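Side-chain contacts in kinectin 1 (Kinesin receptor) (Legionella pneumophila, PDB 4MU6), which is of unknown molecular function but is the Legionella effector LegC3, represented here by its N-terminal coiled-coil domain, part of a longer protein with a predicted membrane helix: residues 34-39 with 291-296; 208-213 with 218-223. One frame throughout, in Å; residues are numbered along the deposited sequence.

Interaction 1 (34-39 with 291-296)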
loop_
_atom_site.group_PDB
_atom_site.type_symbol
_atom_site.label_atom_id
_atom_site.label_comp_id
_atom_site.label_asym_id
_atom_site.label_seq_id
_atom_site.Cartn_x
_atom_site.Cartn_y
_atom_site.Cartn_z
ATOM N N ASP A 34 -15.836 16.202 48.152
ATOM C CA ASP A 34 -14.979 15.040 47.907
ATOM C C ASP A 34 -14.057 15.267 46.712
ATOM O O ASP A 34 -12.886 14.873 46.726
ATOM C CB ASP A 34 -15.811 13.760 47.728
ATOM C CG ASP A 34 -16.237 13.152 49.058
ATOM O OD1 ASP A 34 -15.496 13.321 50.054
ATOM O OD2 ASP A 34 -17.313 12.523 49.123
ATOM N N LEU A 35 -14.575 15.924 45.683
ATOM C CA LEU A 35 -13.745 16.195 44.522
ATOM C C LEU A 35 -12.570 17.093 44.910
ATOM O O LEU A 35 -11.444 16.841 44.491
ATOM C CB LEU A 35 -14.565 16.775 43.360
ATOM C CG LEU A 35 -15.558 15.806 42.700
ATOM C CD1 LEU A 35 -16.429 16.542 41.721
ATOM C CD2 LEU A 35 -14.840 14.654 41.981
ATOM N N ILE A 36 -12.815 18.117 45.728
ATOM C CA ILE A 36 -11.728 18.977 46.197
ATOM C C ILE A 36 -10.711 18.192 47.023
ATOM O O ILE A 36 -9.511 18.272 46.792
ATOM C CB ILE A 36 -12.251 20.125 47.054
ATOM C CG1 ILE A 36 -13.195 20.988 46.229
ATOM C CG2 ILE A 36 -11.087 20.957 47.566
ATOM C CD1 ILE A 36 -14.027 21.939 47.057
ATOM N N LEU A 37 -11.214 17.436 47.990
ATOM C CA LEU A 37 -10.389 16.596 48.840
ATOM C C LEU A 37 -9.536 15.579 48.075
ATOM O O LEU A 37 -8.454 15.207 48.524
ATOM C CB LEU A 37 -11.271 15.865 49.849
ATOM C CG LEU A 37 -11.780 16.761 50.966
ATOM C CD1 LEU A 37 -12.674 15.974 51.898
ATOM C CD2 LEU A 37 -10.591 17.339 51.714
ATOM N N SER A 38 -10.018 15.138 46.921
ATOM C CA SER A 38 -9.370 14.051 46.199
ATOM C C SER A 38 -7.965 14.374 45.684
ATOM O O SER A 38 -7.166 13.465 45.510
ATOM C CB SER A 38 -10.246 13.570 45.034
ATOM O OG SER A 38 -10.190 14.455 43.921
ATOM N N LYS A 39 -7.677 15.656 45.442
ATOM C CA LYS A 39 -6.446 16.061 44.752
ATOM C C LYS A 39 -6.101 15.144 43.563
ATOM O O LYS A 39 -4.953 14.749 43.376
ATOM C CB LYS A 39 -5.274 16.134 45.734
ATOM C CG LYS A 39 -5.555 17.039 46.922
ATOM C CD LYS A 39 -4.280 17.442 47.624
ATOM C CE LYS A 39 -3.391 18.211 46.684
ATOM N NZ LYS A 39 -2.076 18.356 47.302
ATOM N N LYS A 291 -9.272 26.496 50.531
ATOM C CA LYS A 291 -8.139 27.229 51.069
ATOM C C LYS A 291 -7.218 26.274 51.825
ATOM O O LYS A 291 -6.011 26.504 51.905
ATOM C CB LYS A 291 -8.599 28.402 51.953
ATOM C CG LYS A 291 -8.855 28.056 53.394
ATOM C CD LYS A 291 -9.440 29.276 54.132
ATOM C CE LYS A 291 -10.788 29.660 53.526
ATOM N NZ LYS A 291 -11.238 30.998 54.030
ATOM N N TYR A 292 -7.786 25.191 52.352
ATOM C CA TYR A 292 -6.982 24.196 53.059
ATOM C C TYR A 292 -6.008 23.502 52.101
ATOM O O TYR A 292 -4.819 23.329 52.424
ATOM C CB TYR A 292 -7.892 23.213 53.790
ATOM C CG TYR A 292 -7.256 21.912 54.231
ATOM C CD1 TYR A 292 -6.367 21.867 55.294
ATOM C CD2 TYR A 292 -7.583 20.713 53.601
ATOM C CE1 TYR A 292 -5.798 20.657 55.711
ATOM C CE2 TYR A 292 -7.024 19.506 54.006
ATOM C CZ TYR A 292 -6.131 19.479 55.062
ATOM O OH TYR A 292 -5.575 18.267 55.461
ATOM N N ILE A 293 -6.498 23.135 50.916
ATOM C CA ILE A 293 -5.643 22.573 49.874
ATOM C C ILE A 293 -4.596 23.599 49.421
ATOM O O ILE A 293 -3.416 23.287 49.276
ATOM C CB ILE A 293 -6.469 22.160 48.639
ATOM C CG1 ILE A 293 -7.507 21.084 49.004
ATOM C CG2 ILE A 293 -5.549 21.718 47.499
ATOM C CD1 ILE A 293 -6.912 19.752 49.430
ATOM N N LYS A 294 -5.044 24.826 49.203
ATOM C CA LYS A 294 -4.214 25.869 48.610
ATOM C C LYS A 294 -3.032 26.294 49.504
ATOM O O LYS A 294 -1.956 26.647 49.009
ATOM C CB LYS A 294 -5.091 27.080 48.268
ATOM C CG LYS A 294 -4.696 27.802 46.986
ATOM C CD LYS A 294 -5.589 29.013 46.706
ATOM C CE LYS A 294 -4.991 29.881 45.604
ATOM N NZ LYS A 294 -5.808 31.082 45.303
ATOM N N GLN A 295 -3.239 26.259 50.814
ATOM C CA GLN A 295 -2.236 26.705 51.769
ATOM C C GLN A 295 -1.470 25.528 52.355
ATOM O O GLN A 295 -0.668 25.698 53.266
ATOM C CB GLN A 295 -2.898 27.513 52.887
ATOM C CG GLN A 295 -3.673 28.711 52.373
ATOM C CD GLN A 295 -4.496 29.383 53.459
ATOM O OE1 GLN A 295 -5.255 28.732 54.179
ATOM N NE2 GLN A 295 -4.332 30.690 53.592
ATOM N N HIS A 296 -1.729 24.338 51.818
ATOM C CA HIS A 296 -1.111 23.089 52.272
ATOM C C HIS A 296 0.410 23.199 52.391
ATOM O O HIS A 296 1.059 23.791 51.527
ATOM C CB HIS A 296 -1.459 21.974 51.283
ATOM C CG HIS A 296 -1.876 20.685 51.922
ATOM N ND1 HIS A 296 -1.728 20.435 53.272
ATOM C CD2 HIS A 296 -2.439 19.572 51.392
ATOM C CE1 HIS A 296 -2.180 19.223 53.542
ATOM N NE2 HIS A 296 -2.618 18.678 52.419
#

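Interaction 2 (208-213 with 218-223)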
loop_
_atom_site.group_PDB
_atom_site.type_symbol
_atom_site.label_atom_id
_atom_site.label_comp_id
_atom_site.label_asym_id
_atom_site.label_seq_id
_atom_site.Cartn_x
_atom_site.Cartn_y
_atom_site.Cartn_z
ATOM N N ALA A 208 -7.264 -5.173 -10.882
ATOM C CA ALA A 208 -8.293 -4.332 -11.456
ATOM C C ALA A 208 -9.677 -4.683 -10.902
ATOM O O ALA A 208 -10.528 -3.815 -10.729
ATOM C CB ALA A 208 -8.275 -4.431 -12.972
ATOM N N GLN A 209 -9.898 -5.957 -10.616
ATOM C CA GLN A 209 -11.146 -6.348 -9.985
ATOM C C GLN A 209 -11.237 -5.734 -8.583
ATOM O O GLN A 209 -12.290 -5.203 -8.182
ATOM C CB GLN A 209 -11.238 -7.864 -9.893
ATOM C CG GLN A 209 -12.538 -8.359 -9.276
ATOM C CD GLN A 209 -13.691 -8.382 -10.266
ATOM O OE1 GLN A 209 -13.537 -8.000 -11.428
ATOM N NE2 GLN A 209 -14.857 -8.835 -9.810
ATOM N N ALA A 210 -10.128 -5.802 -7.844
ATOM C CA ALA A 210 -10.092 -5.268 -6.485
ATOM C C ALA A 210 -10.360 -3.775 -6.494
ATOM O O ALA A 210 -10.964 -3.240 -5.561
ATOM C CB ALA A 210 -8.747 -5.550 -5.822
ATOM N N ARG A 211 -9.899 -3.097 -7.539
ATOM C CA ARG A 211 -10.100 -1.658 -7.621
ATOM C C ARG A 211 -11.581 -1.293 -7.687
ATOM O O ARG A 211 -11.988 -0.271 -7.135
ATOM C CB ARG A 211 -9.313 -1.034 -8.778
ATOM C CG ARG A 211 -7.796 -1.082 -8.567
ATOM C CD ARG A 211 -7.046 -0.268 -9.615
ATOM N NE ARG A 211 -5.618 -0.526 -9.529
ATOM C CZ ARG A 211 -4.954 -1.403 -10.281
ATOM N NH1 ARG A 211 -5.572 -2.106 -11.224
ATOM N NH2 ARG A 211 -3.662 -1.569 -10.098
ATOM N N ILE A 212 -12.382 -2.133 -8.342
ATOM C CA ILE A 212 -13.827 -1.922 -8.384
ATOM C C ILE A 212 -14.406 -1.892 -6.969
ATOM O O ILE A 212 -15.213 -1.046 -6.648
ATOM C CB ILE A 212 -14.544 -3.030 -9.186
ATOM C CG1 ILE A 212 -14.109 -3.010 -10.661
ATOM C CG2 ILE A 212 -16.043 -2.890 -9.042
ATOM C CD1 ILE A 212 -14.560 -1.767 -11.419
ATOM N N GLY A 213 -13.987 -2.828 -6.127
ATOM C CA GLY A 213 -14.452 -2.868 -4.756
ATOM C C GLY A 213 -13.922 -1.687 -3.959
ATOM O O GLY A 213 -14.675 -1.024 -3.244
ATOM N N GLY A 218 -14.117 1.881 -0.243
ATOM C CA GLY A 218 -12.930 2.335 0.450
ATOM C C GLY A 218 -12.181 1.201 1.137
ATOM O O GLY A 218 -11.116 1.418 1.692
ATOM N N GLU A 219 -12.730 -0.007 1.108
ATOM C CA GLU A 219 -12.069 -1.162 1.727
ATOM C C GLU A 219 -11.192 -1.939 0.737
ATOM O O GLU A 219 -11.274 -1.730 -0.475
ATOM C CB GLU A 219 -13.109 -2.119 2.322
ATOM C CG GLU A 219 -14.205 -1.442 3.148
ATOM C CD GLU A 219 -13.696 -0.823 4.450
ATOM O OE1 GLU A 219 -12.588 -1.181 4.916
ATOM O OE2 GLU A 219 -14.419 0.029 5.010
ATOM N N ASP A 220 -10.370 -2.839 1.272
ATOM C CA ASP A 220 -9.589 -3.786 0.471
ATOM C C ASP A 220 -8.595 -3.071 -0.443
ATOM O O ASP A 220 -8.451 -3.430 -1.608
ATOM C CB ASP A 220 -10.511 -4.728 -0.334
ATOM C CG ASP A 220 -9.738 -5.836 -1.087
ATOM O OD1 ASP A 220 -8.859 -6.495 -0.484
ATOM O OD2 ASP A 220 -10.002 -6.033 -2.295
ATOM N N ILE A 221 -7.915 -2.052 0.080
ATOM C CA ILE A 221 -6.826 -1.444 -0.673
ATOM C C ILE A 221 -5.786 -2.506 -1.032
ATOM O O ILE A 221 -5.230 -2.484 -2.129
ATOM C CB ILE A 221 -6.128 -0.289 0.095
ATOM C CG1 ILE A 221 -4.911 0.228 -0.682
ATOM C CG2 ILE A 221 -5.666 -0.751 1.470
ATOM C CD1 ILE A 221 -5.222 0.889 -2.040
ATOM N N LEU A 222 -5.541 -3.450 -0.123
ATOM C CA LEU A 222 -4.392 -4.346 -0.290
ATOM C C LEU A 222 -4.482 -5.234 -1.522
ATOM O O LEU A 222 -3.452 -5.547 -2.118
ATOM C CB LEU A 222 -4.123 -5.175 0.977
ATOM C CG LEU A 222 -3.693 -4.316 2.183
ATOM C CD1 LEU A 222 -3.645 -5.128 3.468
ATOM C CD2 LEU A 222 -2.346 -3.674 1.897
ATOM N N SER A 223 -5.699 -5.622 -1.922
ATOM C CA SER A 223 -5.851 -6.500 -3.091
ATOM C C SER A 223 -5.628 -5.741 -4.401
ATOM O O SER A 223 -5.557 -6.341 -5.465
ATOM C CB SER A 223 -7.203 -7.230 -3.106
ATOM O OG SER A 223 -7.401 -8.012 -1.936
HETATM O O HOH W 1 -12.272 -5.448 -3.598
#

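Interaction 1 (34-39 with 291-296)
Ile293 is the apolar side chain against which both Ile36 and Lys39 pack, joining the C-terminal ends of helices 29-38 and 280-294 in a small helical bundle at one end of the elongated, all-helical LegC3 domain. The CG2 branch of Ile36 meets CG1 of Ile293 at 3.9 Å, the two side chains lying askew rather than side by side. With CG2 anti to the backbone N (CG1 at chi1 -61°), that methyl is the branch of Ile36 that reaches Ile293. Ile36 also touches Leu286, Val289 and Ile290 of helix 280-294; Leu264 and Leu267 of helix 227-273 enclose it further, so this isoleucine sits between two helices. The aliphatic part of Lys39 supplies the second apolar patch. Its chain runs alongside Ile293 in the opposite sense, CG and CD both approaching CD1 of Ile293, the CG to CD1 distance being 3.9 Å. The chain bends at chi3 (61°), and CE lies 4.2 Å from CG2 of Ile293. Tyr260 of helix 227-273 touches both Lys39 and Ile293, and its hydroxyl is hydrogen-bonded to the carbonyl O of Ile36.

The ammonium group of Lys39 only comes near the poorly ordered His296 ring, obliquely, and little can be rested on that approach. Lys39 also makes a cation-pi contact with Phe299, the last modelled residue, so the lysine lies close to the end of the modelled chain. Lys39 itself leaves the helix with positive phi, just after Ser38 turns back on the last turn of helix 29-38: its OG donates to the carbonyl O of Leu35 at 2.8 Å, tilted 24° from the carbonyl plane.

Interaction 2 (208-213 with 218-223)
The methyl group of Ala210 lies over one face of the Ser223 carbonyl, with its CB 3.3 Å from Ser223 O and 3.4 Å from Ser223 C. The other flat group is the Asp220 carboxylate, approached from three directions. Ala210 CB stands 3.8 Å from Asp220 OD2 and well out of the carboxylate plane. A water reaches the same oxygen from the other side of that plane, though less steeply, donating to Asp220 OD2 at 2.7 Å. Asp220 OD1, by its syn lone pair, accepts the hydroxyl of Ser223 at 2.6 Å, a short bond that ties the carboxylate to its own loop and restrains its rotation. The CB of Asp220 points toward helix 158-217, and with CG anti to the backbone N (chi1 -174°) OD2 comes beside Ala210. The water donates a second, longer bond to the backbone O of Ala210 (3.2 Å), bridging 208-213 and 218-223, which share no direct hydrogen bond.

The contact belongs to a helix-loop-helix reversal: helix 158-217 stops, and the loop doubles back beside its last turns before helix 227-273 begins. Gly218 ends the helix with positive phi (90°), a conformation in which a CB would jam against the preceding carbonyl O. Near the turn the helix end is held by side chains, Gly213 O being bonded to the hydroxyls of Ser216 and Thr217, while the Thr217 hydroxyl also accepts Glu219 N. Further along, the loop is anchored from its other flank, with Ile221 touching Glu69 of helix 43-105 and Leu233 of helix 227-273. Arg211, next along the helix from Ala210, points away from 218-223 and forms a salt bridge with Asp80 of helix 43-105. Between Ala210 and Ser223 the two side chains also meet, CB to CB, at 3.5 Å.

From the N terminus the chain passes through helix 29-38, whose end supplies the first half of interaction 1. It then runs through the long helices 43-105 and 158-217, and soon after the latter ends, interaction 2 closes a short local loop, with four residues between 208-213 and 218-223. Helix 227-273 follows, and helix 280-294 finally brings 291-296 back to 34-39, closing interaction 1 over 251 intervening residues. Interaction 2 therefore falls wholly within that larger loop, without crossing it. The contacts lie about 58 Å apart between centres: interaction 1 joins helices 29-38 and 280-294 near the two ends of the modelled chain, and interaction 2 ties helix 158-217 to the loop before helix 227-273.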